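Local coordinates for protein TRAP-T family transporter, DctP (Periplasmic binding) subunit (Sulfitobacter sp. NAS-14.1, PDB 4PF8) that binds beta-D-galacturonate in the periplasm as the solute-binding subunit of a TRAP transporter, probably delivering it to the membrane components for uptake, at residues I135-Y149 and Y224-M238. Sequence-based numbering, arbitrary orientation.
Sequences IVALGYYDAGARSFY and YSLTQHLIIPECLCM. With GTR (beta-D-galactopyranuronic acid), chain D.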
loop_
_atom_site.group_PDB
_atom_site.type_symbol
_atom_site.label_atom_id
_atom_site.label_comp_id
_atom_site.label_asym_id
_atom_site.label_seq_id
_atom_site.Cartn_x
_atom_site.Cartn_y
_atom_site.Cartn_z
ATOM N N ILE A 135 -6.571 12.422 10.150
ATOM C CA ILE A 135 -5.306 12.046 9.540
ATOM C C ILE A 135 -4.884 13.144 8.565
ATOM O O ILE A 135 -5.670 13.539 7.701
ATOM C CB ILE A 135 -5.463 10.729 8.756
ATOM C CG1 ILE A 135 -5.870 9.609 9.704
ATOM C CG2 ILE A 135 -4.173 10.376 8.035
ATOM C CD1 ILE A 135 -6.290 8.329 8.968
ATOM N N VAL A 136 -3.661 13.645 8.723
ATOM C CA VAL A 136 -3.147 14.713 7.864
ATOM C C VAL A 136 -2.157 14.107 6.868
ATOM O O VAL A 136 -1.093 13.635 7.235
ATOM C CB VAL A 136 -2.484 15.826 8.695
ATOM C CG1 VAL A 136 -1.850 16.875 7.789
ATOM C CG2 VAL A 136 -3.508 16.484 9.619
ATOM N N ALA A 137 -2.523 14.129 5.589
ATOM C CA ALA A 137 -1.687 13.571 4.528
ATOM C C ALA A 137 -0.545 14.523 4.167
ATOM O O ALA A 137 -0.769 15.725 3.940
ATOM C CB ALA A 137 -2.541 13.293 3.289
ATOM N N LEU A 138 0.681 14.021 4.164
ATOM C CA LEU A 138 1.839 14.851 3.836
ATOM C C LEU A 138 2.452 14.518 2.482
ATOM O O LEU A 138 3.217 15.303 1.919
ATOM C CB LEU A 138 2.914 14.713 4.904
ATOM C CG LEU A 138 2.480 15.111 6.318
ATOM C CD1 LEU A 138 3.603 14.817 7.291
ATOM C CD2 LEU A 138 2.081 16.580 6.388
ATOM N N GLY A 139 2.120 13.354 1.952
ATOM C CA GLY A 139 2.621 12.959 0.660
ATOM C C GLY A 139 2.231 11.540 0.354
ATOM O O GLY A 139 1.916 10.767 1.250
ATOM N N TYR A 140 2.215 11.212 -0.929
ATOM C CA TYR A 140 1.886 9.863 -1.382
ATOM C C TYR A 140 3.116 9.121 -1.905
ATOM O O TYR A 140 3.722 9.473 -2.931
ATOM C CB TYR A 140 0.741 9.908 -2.424
ATOM C CG TYR A 140 -0.537 10.474 -1.853
ATOM C CD1 TYR A 140 -1.237 9.783 -0.859
ATOM C CD2 TYR A 140 -1.047 11.696 -2.293
ATOM C CE1 TYR A 140 -2.383 10.305 -0.301
ATOM C CE2 TYR A 140 -2.214 12.220 -1.747
ATOM C CZ TYR A 140 -2.874 11.511 -0.745
ATOM O OH TYR A 140 -4.034 12.021 -0.188
ATOM N N TYR A 141 3.501 8.106 -1.149
ATOM C CA TYR A 141 4.636 7.240 -1.464
ATOM C C TYR A 141 4.229 6.178 -2.480
ATOM O O TYR A 141 3.071 5.770 -2.553
ATOM C CB TYR A 141 5.149 6.550 -0.192
ATOM C CG TYR A 141 6.036 7.363 0.761
ATOM C CD1 TYR A 141 6.046 8.748 0.763
ATOM C CD2 TYR A 141 6.849 6.713 1.675
ATOM C CE1 TYR A 141 6.870 9.458 1.663
ATOM C CE2 TYR A 141 7.663 7.400 2.550
ATOM C CZ TYR A 141 7.672 8.761 2.548
ATOM O OH TYR A 141 8.484 9.426 3.441
ATOM N N ASP A 142 5.198 5.755 -3.279
ATOM C CA ASP A 142 5.022 4.750 -4.325
ATOM C C ASP A 142 5.105 3.348 -3.739
ATOM O O ASP A 142 5.991 3.053 -2.946
ATOM C CB ASP A 142 6.160 4.952 -5.334
ATOM C CG ASP A 142 5.933 4.281 -6.685
ATOM O OD1 ASP A 142 5.054 3.402 -6.841
ATOM O OD2 ASP A 142 6.700 4.663 -7.619
ATOM N N ALA A 143 4.178 2.488 -4.130
ATOM C CA ALA A 143 4.259 1.071 -3.800
ATOM C C ALA A 143 4.077 0.224 -5.059
ATOM O O ALA A 143 3.691 -0.949 -4.991
ATOM C CB ALA A 143 3.247 0.691 -2.749
ATOM N N GLY A 144 4.389 0.820 -6.199
ATOM C CA GLY A 144 4.353 0.079 -7.440
ATOM C C GLY A 144 3.027 -0.606 -7.660
ATOM O O GLY A 144 1.997 -0.088 -7.295
ATOM N N ALA A 145 3.068 -1.760 -8.332
ATOM C CA ALA A 145 1.864 -2.547 -8.630
ATOM C C ALA A 145 1.991 -3.908 -7.975
ATOM O O ALA A 145 3.081 -4.435 -7.844
ATOM C CB ALA A 145 1.699 -2.727 -10.137
ATOM N N ARG A 146 0.869 -4.472 -7.545
ATOM C CA ARG A 146 0.841 -5.759 -6.874
ATOM C C ARG A 146 0.545 -6.878 -7.855
ATOM O O ARG A 146 -0.322 -6.723 -8.706
ATOM C CB ARG A 146 -0.207 -5.742 -5.768
ATOM C CG ARG A 146 0.028 -4.645 -4.744
ATOM C CD ARG A 146 -1.137 -4.508 -3.757
ATOM N NE ARG A 146 -1.286 -5.620 -2.829
ATOM C CZ ARG A 146 -0.755 -5.681 -1.603
ATOM N NH1 ARG A 146 0.001 -4.700 -1.143
ATOM N NH2 ARG A 146 -0.993 -6.714 -0.820
ATOM N N SER A 147 1.273 -7.987 -7.717
ATOM C CA SER A 147 1.121 -9.153 -8.589
ATOM C C SER A 147 1.089 -10.421 -7.749
ATOM O O SER A 147 1.623 -10.454 -6.636
ATOM C CB SER A 147 2.274 -9.242 -9.584
ATOM O OG SER A 147 2.208 -8.165 -10.505
ATOM N N PHE A 148 0.463 -11.468 -8.280
ATOM C CA PHE A 148 0.340 -12.722 -7.540
ATOM C C PHE A 148 1.633 -13.495 -7.437
ATOM O O PHE A 148 2.376 -13.604 -8.413
ATOM C CB PHE A 148 -0.708 -13.633 -8.197
ATOM C CG PHE A 148 -2.119 -13.168 -7.991
ATOM C CD1 PHE A 148 -2.714 -13.249 -6.752
ATOM C CD2 PHE A 148 -2.850 -12.639 -9.044
ATOM C CE1 PHE A 148 -4.013 -12.801 -6.549
ATOM C CE2 PHE A 148 -4.137 -12.199 -8.857
ATOM C CZ PHE A 148 -4.726 -12.277 -7.610
ATOM N N TYR A 149 1.866 -14.095 -6.268
ATOM C CA TYR A 149 2.884 -15.111 -6.126
ATOM C C TYR A 149 2.307 -16.295 -5.396
ATOM O O TYR A 149 1.441 -16.146 -4.541
ATOM C CB TYR A 149 4.131 -14.579 -5.416
ATOM C CG TYR A 149 3.919 -13.766 -4.167
ATOM C CD1 TYR A 149 3.909 -14.371 -2.910
ATOM C CD2 TYR A 149 3.782 -12.386 -4.230
ATOM C CE1 TYR A 149 3.785 -13.625 -1.768
ATOM C CE2 TYR A 149 3.646 -11.640 -3.100
ATOM C CZ TYR A 149 3.647 -12.243 -1.878
ATOM O OH TYR A 149 3.554 -11.465 -0.731
ATOM N N TYR A 224 5.929 -16.141 -9.624
ATOM C CA TYR A 224 5.502 -14.732 -9.548
ATOM C C TYR A 224 4.929 -14.386 -10.914
ATOM O O TYR A 224 5.622 -14.512 -11.937
ATOM C CB TYR A 224 6.716 -13.836 -9.239
ATOM C CG TYR A 224 6.444 -12.397 -8.797
ATOM C CD1 TYR A 224 5.307 -12.066 -8.097
ATOM C CD2 TYR A 224 7.375 -11.385 -9.042
ATOM C CE1 TYR A 224 5.083 -10.769 -7.648
ATOM C CE2 TYR A 224 7.154 -10.100 -8.607
ATOM C CZ TYR A 224 5.991 -9.803 -7.908
ATOM O OH TYR A 224 5.747 -8.502 -7.460
ATOM N N SER A 225 3.662 -13.995 -10.924
ATOM C CA SER A 225 2.916 -13.794 -12.152
ATOM C C SER A 225 2.494 -12.319 -12.172
ATOM O O SER A 225 1.741 -11.874 -11.309
ATOM C CB SER A 225 1.717 -14.713 -12.199
ATOM O OG SER A 225 2.135 -16.075 -12.063
ATOM N N LEU A 226 2.989 -11.586 -13.157
ATOM C CA LEU A 226 2.910 -10.128 -13.153
ATOM C C LEU A 226 1.567 -9.577 -13.650
ATOM O O LEU A 226 1.486 -8.874 -14.672
ATOM C CB LEU A 226 4.104 -9.521 -13.907
ATOM C CG LEU A 226 5.483 -9.886 -13.339
ATOM C CD1 LEU A 226 6.591 -9.374 -14.264
ATOM C CD2 LEU A 226 5.687 -9.380 -11.917
ATOM N N THR A 227 0.524 -9.882 -12.884
ATOM C CA THR A 227 -0.817 -9.403 -13.148
ATOM C C THR A 227 -0.961 -7.909 -12.943
ATOM O O THR A 227 -1.783 -7.277 -13.578
ATOM C CB THR A 227 -1.803 -10.137 -12.257
ATOM O OG1 THR A 227 -1.290 -10.146 -10.920
ATOM C CG2 THR A 227 -1.971 -11.586 -12.723
ATOM N N GLN A 228 -0.176 -7.346 -12.027
ATOM C CA GLN A 228 -0.190 -5.910 -11.794
ATOM C C GLN A 228 -1.609 -5.387 -11.613
ATOM O O GLN A 228 -1.994 -4.361 -12.171
ATOM C CB GLN A 228 0.563 -5.209 -12.908
ATOM C CG GLN A 228 2.008 -5.700 -12.962
ATOM C CD GLN A 228 2.781 -5.224 -14.188
ATOM O OE1 GLN A 228 2.256 -5.191 -15.303
ATOM N NE2 GLN A 228 4.040 -4.878 -13.984
ATOM N N HIS A 229 -2.378 -6.098 -10.786
ATOM C CA HIS A 229 -3.823 -5.930 -10.738
ATOM C C HIS A 229 -4.250 -4.817 -9.779
ATOM O O HIS A 229 -5.405 -4.402 -9.806
ATOM C CB HIS A 229 -4.463 -7.247 -10.320
ATOM C CG HIS A 229 -3.845 -7.832 -9.096
ATOM N ND1 HIS A 229 -2.912 -8.840 -9.143
ATOM C CD2 HIS A 229 -3.989 -7.515 -7.787
ATOM C CE1 HIS A 229 -2.518 -9.135 -7.917
ATOM N NE2 HIS A 229 -3.140 -8.323 -7.077
ATOM N N LEU A 230 -3.323 -4.336 -8.947
ATOM C CA LEU A 230 -3.644 -3.261 -8.013
ATOM C C LEU A 230 -2.443 -2.324 -7.987
ATOM O O LEU A 230 -1.292 -2.772 -8.056
ATOM C CB LEU A 230 -3.880 -3.766 -6.585
ATOM C CG LEU A 230 -5.209 -4.477 -6.309
ATOM C CD1 LEU A 230 -5.068 -5.286 -5.030
ATOM C CD2 LEU A 230 -6.296 -3.439 -6.218
ATOM N N ILE A 231 -2.736 -1.038 -7.895
ATOM C CA ILE A 231 -1.718 -0.006 -7.692
ATOM C C ILE A 231 -2.261 0.812 -6.531
ATOM O O ILE A 231 -3.236 1.558 -6.693
ATOM C CB ILE A 231 -1.537 0.874 -8.919
ATOM C CG1 ILE A 231 -0.901 0.067 -10.070
ATOM C CG2 ILE A 231 -0.721 2.114 -8.599
ATOM C CD1 ILE A 231 -0.992 0.759 -11.433
ATOM N N ILE A 232 -1.649 0.643 -5.369
ATOM C CA ILE A 232 -2.202 1.185 -4.135
ATOM C C ILE A 232 -1.223 2.191 -3.550
ATOM O O ILE A 232 -0.161 1.817 -3.090
ATOM C CB ILE A 232 -2.556 0.082 -3.116
ATOM C CG1 ILE A 232 -3.548 -0.903 -3.754
ATOM C CG2 ILE A 232 -3.172 0.680 -1.874
ATOM C CD1 ILE A 232 -4.054 -1.903 -2.844
ATOM N N PRO A 233 -1.578 3.477 -3.614
ATOM C CA PRO A 233 -0.675 4.487 -3.048
ATOM C C PRO A 233 -0.554 4.349 -1.556
ATOM O O PRO A 233 -1.432 3.759 -0.932
ATOM C CB PRO A 233 -1.373 5.813 -3.365
ATOM C CG PRO A 233 -2.433 5.479 -4.368
ATOM C CD PRO A 233 -2.816 4.076 -4.121
ATOM N N GLU A 234 0.528 4.886 -0.996
ATOM C CA GLU A 234 0.707 4.911 0.442
ATOM C C GLU A 234 0.789 6.352 0.858
ATOM O O GLU A 234 1.136 7.222 0.050
ATOM C CB GLU A 234 1.955 4.138 0.831
ATOM C CG GLU A 234 1.924 2.802 0.145
ATOM C CD GLU A 234 2.770 1.753 0.779
ATOM O OE1 GLU A 234 3.829 2.086 1.349
ATOM O OE2 GLU A 234 2.363 0.564 0.691
ATOM N N CYS A 235 0.441 6.623 2.096
ATOM C CA CYS A 235 0.370 7.980 2.559
ATOM C C CYS A 235 1.273 8.166 3.761
ATOM O O CYS A 235 1.128 7.450 4.763
ATOM C CB CYS A 235 -1.069 8.297 2.892
ATOM S SG CYS A 235 -1.327 9.960 3.438
ATOM N N LEU A 236 2.226 9.075 3.616
ATOM C CA LEU A 236 2.989 9.587 4.747
ATOM C C LEU A 236 2.046 10.557 5.426
ATOM O O LEU A 236 1.595 11.532 4.816
ATOM C CB LEU A 236 4.255 10.336 4.296
ATOM C CG LEU A 236 4.949 11.085 5.440
ATOM C CD1 LEU A 236 5.556 10.158 6.482
ATOM C CD2 LEU A 236 6.020 12.022 4.857
ATOM N N CYS A 237 1.701 10.271 6.669
ATOM C CA CYS A 237 0.745 11.122 7.334
ATOM C C CYS A 237 1.011 11.282 8.795
ATOM O O CYS A 237 1.774 10.554 9.403
ATOM C CB CYS A 237 -0.636 10.563 7.177
ATOM S SG CYS A 237 -0.770 8.913 7.793
HETATM N N MSE A 238 0.322 12.260 9.344
HETATM C CA MSE A 238 0.469 12.609 10.734
HETATM C C MSE A 238 -0.873 12.516 11.385
HETATM O O MSE A 238 -1.907 12.760 10.769
HETATM C CB MSE A 238 0.978 14.042 10.822
HETATM C CG MSE A 238 1.209 14.537 12.205
HETATM SE SE MSE A 238 2.638 15.867 12.169
HETATM C CE MSE A 238 3.865 14.706 11.465
HETATM C C1 GTR D . 2.822 -3.627 0.979
HETATM C C2 GTR D . 2.517 -2.313 1.619
HETATM C C3 GTR D . 2.355 -2.559 3.108
HETATM C C4 GTR D . 1.227 -3.543 3.385
HETATM C C5 GTR D . 1.577 -4.812 2.616
HETATM C C6 GTR D . 0.458 -5.840 2.747
HETATM O O1 GTR D . 2.927 -3.472 -0.471
HETATM O O2 GTR D . 3.653 -1.436 1.387
HETATM O O3 GTR D . 1.965 -1.297 3.692
HETATM O O4 GTR D . 0.008 -2.974 2.877
HETATM O O5 GTR D . 1.794 -4.539 1.216
HETATM O O6A GTR D . 0.290 -6.587 1.746
HETATM O O6B GTR D . -0.113 -5.975 3.853
HETATM O O HOH W 1 6.015 1.319 -0.631
HETATM O O HOH W 2 1.642 2.203 -5.462
HETATM O O HOH W 3 0.562 -1.211 -4.933
HETATM O O HOH W 4 3.989 -6.408 -9.564
HETATM O O HOH W 5 1.872 -16.496 -9.315
#
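Val136 to Tyr141 pair antiparallel with Glu234 to Met238, the strand axes at 156°, and after a water-bridged gap the two chains meet again where Arg146 to Tyr149 run against Tyr224 to Leu230. A classic beta bulge interrupts the first ladder: Leu138 and Gly139 both face Leu236, whose O takes a 2.7 Å bond from Leu138 N and a weak one from Gly139 N. In the gap, one water accepts from Ile232 N and donates to Gly144 O, while Gly144 N turns back to Asp142 OD1 in an Asx turn. At either end of the gap a side chain reaches the sugar, Glu234 from one chain and Arg146 from the other. Arg146 bends at chi3 (69°), bringing its guanidinium edge-on to the galacturonate: NH2 meets carboxylate O6A at 2.9 Å, nearly straight, and NH1 meets ring O5 at 3.0 Å. Glu234 stretches out beyond CG beside Ala143 CB, and its OE2 receives a very short 2.5 Å bond from the sugar's O2. Farther along, the His229 ring lies between Arg146 O, 3.3 Å above its centre, and the Phe148 ring on the opposite face, the two ring planes inclined at 32°. Thr227 OG1 and His229 ND1 share a 2.7 Å hydrogen bond, which helps fix the imidazole's rotation, and Ser147 OG accepts from Gln228 N at 2.9 Å. Glu206 OE2 of strand 204-207 salt-bridges Arg146 NE and hydrogen-bonds His229 NE2, probably steadying the arginine. The paired chains run from the five-stranded into the four-stranded sheet of this family 7 binding protein: helix 248-282 packs on Tyr141 and Leu236, helix 111-118 on Tyr140 and Pro233, and strand 286-289 flanks Tyr224.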